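Local coordinates for protein octaprenyl Pyrophosphate Synthase (Helicobacter pylori, PDB 3TC1) that probably builds the octaprenyl diphosphate chain by successive condensations of isopentenyl diphosphate onto an allylic diphosphate, as magnesium-dependent trans-prenyltransferases of the all-helical polyprenyl synthetase family do, at residues M174-L177 with D181-I184; F29-P34 with A94-F99; E146-D151 with G242-Y247; N11-W16 with V66-T71. All blocks are in the same frame, centred on the assembly; numbering follows the deposited sequence.

Contact 1: M174-L177 with D181-I184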
# COMPACT_ATOMS: atom_id res chain seq x y z
N MET B 174 6.71 -0.77 21.15
CA MET B 174 6.87 0.30 22.13
C MET B 174 7.70 -0.21 23.31
O MET B 174 8.53 0.52 23.86
CB MET B 174 5.51 0.79 22.62
CG MET B 174 5.60 1.97 23.60
SD MET B 174 6.38 3.45 22.91
CE MET B 174 5.00 4.19 22.11
N ALA B 175 7.48 -1.47 23.68
CA ALA B 175 8.22 -2.07 24.78
C ALA B 175 9.70 -2.09 24.42
O ALA B 175 10.56 -1.79 25.26
CB ALA B 175 7.71 -3.49 25.04
N ILE B 176 10.01 -2.46 23.18
CA ILE B 176 11.38 -2.50 22.69
C ILE B 176 12.00 -1.10 22.79
O ILE B 176 13.08 -0.93 23.34
CB ILE B 176 11.44 -2.97 21.21
CG1 ILE B 176 11.02 -4.44 21.11
CG2 ILE B 176 12.84 -2.76 20.65
CD1 ILE B 176 10.88 -4.94 19.67
N LEU B 177 11.29 -0.11 22.26
CA LEU B 177 11.74 1.27 22.27
C LEU B 177 12.01 1.77 23.69
O LEU B 177 13.00 2.45 23.94
CB LEU B 177 10.69 2.18 21.61
CG LEU B 177 11.04 3.66 21.52
CD1 LEU B 177 12.19 3.85 20.54
CD2 LEU B 177 9.82 4.46 21.07
N ASP B 181 9.87 -5.33 28.82
CA ASP B 181 9.84 -6.73 28.44
C ASP B 181 8.85 -6.92 27.35
O ASP B 181 7.77 -6.89 27.56
CB ASP B 181 9.39 -7.49 29.62
CG ASP B 181 9.31 -8.97 29.45
OD1 ASP B 181 8.98 -9.49 28.47
OD2 ASP B 181 9.56 -9.64 30.38
N ALA B 182 9.39 -7.12 26.21
CA ALA B 182 8.71 -7.15 24.99
C ALA B 182 7.76 -8.31 24.96
O ALA B 182 6.76 -8.20 24.42
CB ALA B 182 9.57 -7.12 23.91
N LYS B 183 8.13 -9.40 25.55
CA LYS B 183 7.29 -10.62 25.59
C LYS B 183 5.99 -10.41 26.35
O LYS B 183 4.92 -10.81 25.91
CB LYS B 183 8.06 -11.81 26.20
CG LYS B 183 7.24 -13.11 26.17
CD LYS B 183 7.90 -14.26 26.91
CE LYS B 183 8.09 -13.96 28.42
NZ LYS B 183 6.82 -13.85 29.21
N ILE B 184 6.10 -9.75 27.49
CA ILE B 184 4.94 -9.48 28.32
C ILE B 184 3.92 -8.62 27.60
O ILE B 184 2.73 -8.94 27.57
CB ILE B 184 5.34 -8.75 29.63
CG1 ILE B 184 6.13 -9.70 30.53
CG2 ILE B 184 4.09 -8.23 30.33
CD1 ILE B 184 6.63 -9.07 31.81

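Contact 2: F29-P34 with A94-F99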
# COMPACT_ATOMS: atom_id res chain seq x y z
N PHE B 29 -6.32 14.28 2.32
CA PHE B 29 -6.15 14.15 3.76
C PHE B 29 -7.21 14.91 4.57
O PHE B 29 -7.63 14.44 5.63
CB PHE B 29 -4.76 14.65 4.18
CG PHE B 29 -4.50 14.53 5.66
CD1 PHE B 29 -4.49 13.29 6.29
CD2 PHE B 29 -4.27 15.67 6.43
CE1 PHE B 29 -4.26 13.18 7.67
CE2 PHE B 29 -4.05 15.58 7.81
CZ PHE B 29 -4.04 14.33 8.43
N SER B 30 -7.64 16.07 4.08
CA SER B 30 -8.63 16.87 4.78
C SER B 30 -9.99 16.19 4.91
O SER B 30 -10.82 16.60 5.73
CB SER B 30 -8.82 18.23 4.09
OG SER B 30 -9.51 18.09 2.86
N LYS B 31 -10.23 15.15 4.12
CA LYS B 31 -11.51 14.45 4.17
C LYS B 31 -11.53 13.24 5.07
O LYS B 31 -12.56 12.57 5.19
CB LYS B 31 -11.96 14.07 2.76
CG LYS B 31 -12.46 15.25 1.95
CD LYS B 31 -13.59 15.96 2.69
CE LYS B 31 -14.06 17.19 1.93
NZ LYS B 31 -12.96 18.18 1.76
N ILE B 32 -10.40 12.94 5.69
CA ILE B 32 -10.32 11.81 6.61
C ILE B 32 -10.67 12.37 7.98
O ILE B 32 -10.14 13.40 8.39
CB ILE B 32 -8.91 11.21 6.66
CG1 ILE B 32 -8.49 10.77 5.25
CG2 ILE B 32 -8.88 10.01 7.61
CD1 ILE B 32 -7.09 10.22 5.16
N GLY B 33 -11.56 11.69 8.69
CA GLY B 33 -11.97 12.16 10.00
C GLY B 33 -11.11 11.70 11.16
O GLY B 33 -10.15 10.95 10.97
N PRO B 34 -11.45 12.15 12.38
CA PRO B 34 -10.73 11.81 13.61
C PRO B 34 -10.69 10.32 13.84
O PRO B 34 -11.50 9.57 13.30
CB PRO B 34 -11.54 12.53 14.68
CG PRO B 34 -12.95 12.45 14.13
CD PRO B 34 -12.70 12.85 12.69
N ALA B 94 -15.35 7.22 -1.97
CA ALA B 94 -16.65 7.75 -2.39
C ALA B 94 -16.52 9.19 -2.86
O ALA B 94 -17.26 9.64 -3.74
CB ALA B 94 -17.64 7.66 -1.24
N LEU B 95 -15.57 9.92 -2.27
CA LEU B 95 -15.34 11.32 -2.60
C LEU B 95 -14.29 11.55 -3.70
O LEU B 95 -14.37 12.53 -4.44
CB LEU B 95 -14.92 12.09 -1.35
CG LEU B 95 -15.91 12.18 -0.18
CD1 LEU B 95 -15.21 12.76 1.04
CD2 LEU B 95 -17.10 13.03 -0.58
N PHE B 96 -13.32 10.65 -3.80
CA PHE B 96 -12.25 10.82 -4.78
C PHE B 96 -11.96 9.63 -5.70
O PHE B 96 -10.99 9.65 -6.45
CB PHE B 96 -10.96 11.21 -4.05
CG PHE B 96 -11.13 12.39 -3.13
CD1 PHE B 96 -11.15 13.69 -3.64
CD2 PHE B 96 -11.31 12.21 -1.76
CE1 PHE B 96 -11.34 14.79 -2.79
CE2 PHE B 96 -11.50 13.30 -0.91
CZ PHE B 96 -11.51 14.59 -1.43
N GLY B 97 -12.80 8.60 -5.63
CA GLY B 97 -12.60 7.43 -6.48
C GLY B 97 -11.67 6.39 -5.87
O GLY B 97 -10.79 6.72 -5.07
N ASN B 98 -11.87 5.13 -6.25
CA ASN B 98 -11.05 4.04 -5.73
C ASN B 98 -9.56 4.27 -5.91
O ASN B 98 -8.78 4.04 -4.99
CB ASN B 98 -11.42 2.72 -6.41
CG ASN B 98 -12.79 2.22 -6.01
OD1 ASN B 98 -13.20 2.37 -4.86
ND2 ASN B 98 -13.50 1.61 -6.96
N PHE B 99 -9.17 4.71 -7.10
CA PHE B 99 -7.77 4.94 -7.39
C PHE B 99 -7.09 5.86 -6.38
O PHE B 99 -6.00 5.56 -5.90
CB PHE B 99 -7.60 5.55 -8.79
CG PHE B 99 -6.18 5.56 -9.27
CD1 PHE B 99 -5.57 4.39 -9.71
CD2 PHE B 99 -5.45 6.74 -9.27
CE1 PHE B 99 -4.26 4.39 -10.14
CE2 PHE B 99 -4.12 6.75 -9.71
CZ PHE B 99 -3.53 5.58 -10.15

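Contact 3: E146-D151 with G242-Y247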
# COMPACT_ATOMS: atom_id res chain seq x y z
N GLU B 146 -16.36 -15.35 0.19
CA GLU B 146 -17.06 -15.63 -1.06
C GLU B 146 -18.26 -16.55 -0.85
O GLU B 146 -19.17 -16.60 -1.68
CB GLU B 146 -16.12 -16.26 -2.08
CG GLU B 146 -15.18 -15.27 -2.76
CD GLU B 146 -14.41 -15.89 -3.91
OE1 GLU B 146 -15.06 -16.42 -4.84
OE2 GLU B 146 -13.16 -15.86 -3.89
N CYS B 147 -18.27 -17.29 0.26
CA CYS B 147 -19.39 -18.18 0.55
C CYS B 147 -19.48 -18.39 2.06
O CYS B 147 -18.52 -18.14 2.79
CB CYS B 147 -19.21 -19.53 -0.15
SG CYS B 147 -17.84 -20.53 0.47
N PHE B 148 -20.64 -18.84 2.52
CA PHE B 148 -20.83 -19.08 3.95
C PHE B 148 -19.70 -19.97 4.45
O PHE B 148 -19.35 -20.96 3.81
CB PHE B 148 -22.17 -19.77 4.21
CG PHE B 148 -22.42 -20.06 5.66
CD1 PHE B 148 -22.94 -19.09 6.50
CD2 PHE B 148 -22.11 -21.31 6.19
CE1 PHE B 148 -23.15 -19.35 7.85
CE2 PHE B 148 -22.30 -21.59 7.54
CZ PHE B 148 -22.82 -20.61 8.37
N ASN B 149 -19.12 -19.61 5.59
CA ASN B 149 -18.03 -20.38 6.17
C ASN B 149 -18.38 -20.94 7.55
O ASN B 149 -18.80 -20.20 8.44
CB ASN B 149 -16.77 -19.53 6.31
CG ASN B 149 -15.71 -20.21 7.15
OD1 ASN B 149 -15.34 -21.35 6.88
ND2 ASN B 149 -15.22 -19.52 8.18
N SER B 150 -18.18 -22.25 7.74
CA SER B 150 -18.46 -22.87 9.02
C SER B 150 -17.18 -23.32 9.73
O SER B 150 -17.23 -23.88 10.83
CB SER B 150 -19.38 -24.08 8.83
OG SER B 150 -18.69 -25.13 8.19
N ASP B 151 -16.03 -23.09 9.09
CA ASP B 151 -14.75 -23.48 9.66
C ASP B 151 -14.25 -22.37 10.58
O ASP B 151 -13.76 -21.34 10.10
CB ASP B 151 -13.71 -23.73 8.56
CG ASP B 151 -12.40 -24.31 9.09
OD1 ASP B 151 -12.10 -24.14 10.29
OD2 ASP B 151 -11.66 -24.93 8.30
N GLY B 242 -30.13 -24.30 6.83
CA GLY B 242 -30.43 -23.99 5.44
C GLY B 242 -30.83 -22.53 5.30
O GLY B 242 -30.38 -21.83 4.38
N LEU B 243 -31.67 -22.06 6.21
CA LEU B 243 -32.12 -20.67 6.17
C LEU B 243 -30.96 -19.70 6.38
O LEU B 243 -30.82 -18.72 5.64
CB LEU B 243 -33.19 -20.41 7.23
CG LEU B 243 -34.57 -21.06 7.03
CD1 LEU B 243 -35.50 -20.64 8.18
CD2 LEU B 243 -35.15 -20.62 5.69
N LEU B 244 -30.13 -19.96 7.39
CA LEU B 244 -29.00 -19.08 7.66
C LEU B 244 -28.12 -18.97 6.43
O LEU B 244 -27.74 -17.86 6.03
CB LEU B 244 -28.19 -19.59 8.85
CG LEU B 244 -27.00 -18.71 9.24
CD1 LEU B 244 -27.50 -17.33 9.65
CD2 LEU B 244 -26.23 -19.37 10.39
N ILE B 245 -27.80 -20.10 5.82
CA ILE B 245 -26.97 -20.09 4.62
C ILE B 245 -27.63 -19.29 3.50
O ILE B 245 -26.97 -18.53 2.79
CB ILE B 245 -26.67 -21.53 4.13
CG1 ILE B 245 -25.77 -22.24 5.15
CG2 ILE B 245 -25.98 -21.49 2.76
CD1 ILE B 245 -25.43 -23.68 4.80
N SER B 246 -28.94 -19.45 3.35
CA SER B 246 -29.68 -18.74 2.31
C SER B 246 -29.67 -17.23 2.58
O SER B 246 -29.86 -16.43 1.66
CB SER B 246 -31.13 -19.22 2.26
OG SER B 246 -31.88 -18.66 3.32
N TYR B 247 -29.47 -16.83 3.83
CA TYR B 247 -29.45 -15.41 4.15
C TYR B 247 -28.06 -14.79 3.97
O TYR B 247 -27.89 -13.59 4.13
CB TYR B 247 -29.95 -15.16 5.58
CG TYR B 247 -31.40 -15.55 5.79
CD1 TYR B 247 -32.30 -15.59 4.73
CD2 TYR B 247 -31.87 -15.87 7.07
CE1 TYR B 247 -33.64 -15.94 4.92
CE2 TYR B 247 -33.20 -16.22 7.28
CZ TYR B 247 -34.08 -16.25 6.20
OH TYR B 247 -35.40 -16.61 6.39

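Contact 4: N11-W16 with V66-T71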
# COMPACT_ATOMS: atom_id res chain seq x y z
N ASN B 11 -1.09 15.97 15.54
CA ASN B 11 -0.34 17.03 14.87
C ASN B 11 0.88 16.51 14.11
O ASN B 11 1.27 17.09 13.09
CB ASN B 11 0.06 18.10 15.89
CG ASN B 11 -1.13 18.91 16.37
OD1 ASN B 11 -2.05 19.20 15.61
ND2 ASN B 11 -1.11 19.30 17.65
N LYS B 12 1.48 15.43 14.59
CA LYS B 12 2.63 14.84 13.89
C LYS B 12 2.18 14.27 12.55
O LYS B 12 2.88 14.41 11.54
CB LYS B 12 3.28 13.73 14.73
CG LYS B 12 4.23 14.23 15.80
CD LYS B 12 4.93 13.07 16.51
CE LYS B 12 6.04 13.57 17.43
NZ LYS B 12 7.14 14.23 16.65
N ILE B 13 1.02 13.63 12.55
CA ILE B 13 0.46 13.06 11.33
C ILE B 13 0.26 14.18 10.31
O ILE B 13 0.61 14.05 9.14
CB ILE B 13 -0.90 12.39 11.60
CG1 ILE B 13 -0.72 11.19 12.53
CG2 ILE B 13 -1.53 11.93 10.29
CD1 ILE B 13 -2.03 10.55 12.98
N ALA B 14 -0.30 15.30 10.77
CA ALA B 14 -0.54 16.45 9.91
C ALA B 14 0.77 17.01 9.37
O ALA B 14 0.85 17.43 8.21
CB ALA B 14 -1.31 17.53 10.67
N SER B 15 1.79 17.05 10.21
CA SER B 15 3.09 17.55 9.79
C SER B 15 3.72 16.64 8.74
O SER B 15 4.29 17.12 7.76
CB SER B 15 4.03 17.67 11.00
OG SER B 15 3.54 18.61 11.93
N TRP B 16 3.61 15.34 8.95
CA TRP B 16 4.17 14.37 8.01
C TRP B 16 3.47 14.45 6.65
O TRP B 16 4.11 14.26 5.61
CB TRP B 16 4.08 12.95 8.59
CG TRP B 16 5.07 12.69 9.70
CD1 TRP B 16 5.93 13.59 10.28
CD2 TRP B 16 5.32 11.43 10.35
NE1 TRP B 16 6.69 12.97 11.24
CE2 TRP B 16 6.35 11.65 11.31
CE3 TRP B 16 4.79 10.15 10.22
CZ2 TRP B 16 6.84 10.63 12.13
CZ3 TRP B 16 5.29 9.12 11.04
CH2 TRP B 16 6.30 9.38 11.98
N VAL B 66 2.26 3.92 13.69
CA VAL B 66 1.20 2.94 13.87
C VAL B 66 -0.18 3.45 13.44
O VAL B 66 -0.94 2.72 12.81
CB VAL B 66 1.15 2.46 15.34
CG1 VAL B 66 -0.14 1.68 15.61
CG2 VAL B 66 2.36 1.56 15.64
N GLU B 67 -0.50 4.69 13.78
CA GLU B 67 -1.80 5.24 13.40
C GLU B 67 -1.91 5.44 11.88
O GLU B 67 -2.98 5.29 11.30
CB GLU B 67 -2.06 6.58 14.11
CG GLU B 67 -2.16 6.50 15.65
CD GLU B 67 -3.27 5.56 16.14
OE1 GLU B 67 -4.13 5.14 15.33
OE2 GLU B 67 -3.30 5.26 17.35
N MET B 68 -0.79 5.79 11.24
CA MET B 68 -0.81 5.99 9.79
C MET B 68 -0.99 4.67 9.07
O MET B 68 -1.66 4.60 8.03
CB MET B 68 0.45 6.72 9.33
CG MET B 68 0.42 8.18 9.72
SD MET B 68 1.78 9.16 9.11
CE MET B 68 1.37 9.25 7.37
N ILE B 69 -0.41 3.61 9.62
CA ILE B 69 -0.54 2.28 9.05
C ILE B 69 -2.01 1.87 9.18
O ILE B 69 -2.61 1.35 8.24
CB ILE B 69 0.34 1.26 9.81
CG1 ILE B 69 1.81 1.47 9.43
CG2 ILE B 69 -0.10 -0.17 9.51
CD1 ILE B 69 2.78 0.71 10.31
N GLN B 70 -2.57 2.09 10.36
CA GLN B 70 -3.97 1.75 10.61
C GLN B 70 -4.86 2.50 9.61
O GLN B 70 -5.77 1.92 9.02
CB GLN B 70 -4.36 2.13 12.05
CG GLN B 70 -5.84 1.90 12.39
CD GLN B 70 -6.25 0.45 12.27
OE1 GLN B 70 -5.41 -0.44 12.13
NE2 GLN B 70 -7.56 0.19 12.32
N THR B 71 -4.60 3.79 9.43
CA THR B 71 -5.39 4.60 8.49
C THR B 71 -5.24 4.09 7.06
O THR B 71 -6.21 4.07 6.30
CB THR B 71 -4.97 6.09 8.52
OG1 THR B 71 -5.24 6.64 9.82
CG2 THR B 71 -5.76 6.89 7.47

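Contact 1: M174-L177 with D181-I184
Ala175 and Ala182 face each other where one helix ends and the next begins, with their CA atoms 5.1 Å apart. The apolar contacts come first. Both CA-CB bonds point across the gap, but the methyls do not meet head on: Ala175 CB comes down on the backbone of its partner, 3.8 Å from Ala182 CA, while the two CB atoms stay 4.2 Å apart. Ala182 CB also touches Ile176, whose CG1 lies 4.1 Å away. With a first torsion of -68°, Ile176 has CG1 beside its own backbone N, and it is this methylene, not the end of the chain, that covers the alanine methyl. Small residues on both sides let the two backbones run this close, and the buried surface is correspondingly modest, 120 Å².

The polar part is local to the second segment. Asp181 is the N-cap of the new helix: its carboxylate folds back so that OD1 accepts from Ile184 N at 3.1 Å, the N-H...O angle being 160°. The donor approaches from above the carboxylate plane, 53° out of it. A weak backbone bond from Ile184 N to Asp181 O accompanies the cap, and the negative group probably also suits the positive end of the helix dipole.

In the fold, the contact closes the short turn between helix 152-177 and helix 182-205. Met174 and Leu177 lean on helix 53-80, Ile176 reaches Ile123 at the start of helix 121-144, and Ala175 also rests on Leu46 of a loop.

Contact 2: F29-P34 with A94-F99
Lys31 has the most surface buried here, and it works through its aliphatic chain. CB and CG fit against two side chains of the helical segment, Leu95 and Phe96, crossing each at about a right angle. Lys31 CG lies 3.6 Å from both Phe96 CZ and Phe96 CE2, with the methylene at the rim of the ring and near its plane; Lys31 CB likewise sits in the ring plane, 3.8 Å from Phe96 CE2. The lysine thus meets the phenyl at its edge, not over a face. A first torsion of -74° sets Lys31 CG beside its backbone N, and the chain bends at chi2 (-56°) once CB and CG have met the two side chains.

Backbone shape delivers the lysine: residues 29 to 32 form a type I beta turn, closed by Ile32 N to Phe29 O at 3.2 Å, where the chain leaves helix 23-29 on the way to helix 38-44. The turn thereby meets the early part of helix 92-116 on the surface of the all-helical fold.

Leu95 contributes one branch, CD1, which lies 3.8 Å from Lys31 CG and also touches CB and CD. Phe96 reaches beyond the turn to Glu27 and Leu28, so its ring packs on helix 23-29 as well.

Contact 3: E146-D151 with G242-Y247
Phe148 and Ile245 meet face-on: the isoleucine CG1 hangs 3.9 Å above the plane of the phenyl ring, displaced toward its CG-CD2 rim. Ile245 CG1 is 4.1 Å from the centroid of the Phe148 ring and only 19° off its normal, a clear CH-pi contact. Leu244 comes to the other end of the same ring at a slant. Its CD2 stands 4.0 Å from Phe148 CE1, with CG nearly as close, so the two aliphatic residues take different parts of one aromatic group. Each crosses the phenylalanine at about a right angle.

The torsions explain who reaches whom. Phe148 extends its ring with CG anti to the backbone N (chi1 179°), straight out from the loop toward helix 238-246. On that helix Leu244 starts off along the flank, and its CG, opposite the backbone N, swings the branch end in toward the ring.

Around the aromatic ring the packing goes on: Tyr233 meets it with planes at about 50°, and Phe220 touches both Phe148 and Leu244, making this a hydrophobic cluster partly open at Ile245. Next to Phe148 the loop is cross-linked by side-chain hydrogen bonds. Asn149 OD1 accepts from Asp151 N at 2.9 Å, and its ND2 gives a bond to Asp151 O at 3.0 Å, so one amide grips both backbone groups of a single residue. The first of these bonds defines an Asx turn, and Asp151 then caps helix 152-177 through Gln153 N: a helix-to-helix connection of the all-helical polyprenyl synthetase fold, packed through its aromatic residue against helix 238-246.

Contact 4: N11-W16 with V66-T71
The Trp16 indole is met at its edge by Met68: the sulfur lies near the ring plane, 3.4 Å from Trp16 CE3. Seen from the six-membered ring, SD is 4.7 Å from the centroid and 76° off the normal, a Met-aromatic contact of the edge type. Lys111, on helix 92-116, makes a cation-pi contact with the same indole. Trp16 has its CG beside the backbone N (chi1 -74°), which sets the indole on the methionine side.

Met68 carries the largest share of the buried surface. With CG beside the backbone N and SD anti to CA (chi2 -175°), its chain carries the sulfur out to the tryptophan rim; the bend at the last torsion turns only CE. Met68 CG remains 4.3 Å from Ile13 CG2. The other arm of Ile13 reaches past it to Glu67: Ile13 CD1 lies 4.1 Å from Glu67 CB. Glu67 therefore offers its methylene here, while its carboxylate leads away to a hydrogen bond between Glu67 OE2 and Ser40 OG.

The short helical segments cross at -70° with their axes 10.9 Å apart, and the two backbones are linked by these side chains. Their closest CA atoms, those of Ile13 and Met68, are 7.3 Å apart. Helix 3-18 is thus laid across helix 53-80; Lys12 adds a salt bridge to Asp57 near the N-terminal end of that helix.

Chemically this is a buried, apolar joint with a polarisable sulfur at an aromatic C-H edge. Dispersion, with perhaps a small electrostatic gain between sulfur and ring hydrogens, probably supplies most of its strength, and the charged groups find partners outside it.

In the fold
From the N terminus, contact 4 opens first, on helix 3-18, and closes when helix 53-80 comes back across it, a loop of 49 residues. Contact 2 starts inside that loop, after helix 23-29, and closes beyond it on helix 92-116, so the two cross; they also touch, Phe29 CZ lying 3.9 Å from Ile13 CG2. Together they tie the N-terminal helices to helices 53-80 and 92-116. Contact 3 then opens before helix 152-177 and closes on helix 238-246. Nested within it, contact 1 joins successive helices 152-177 and 182-205 through a three-residue turn. Contacts 1 and 3 lie on opposite sides of the chain's centre, their own centres about 41 Å apart.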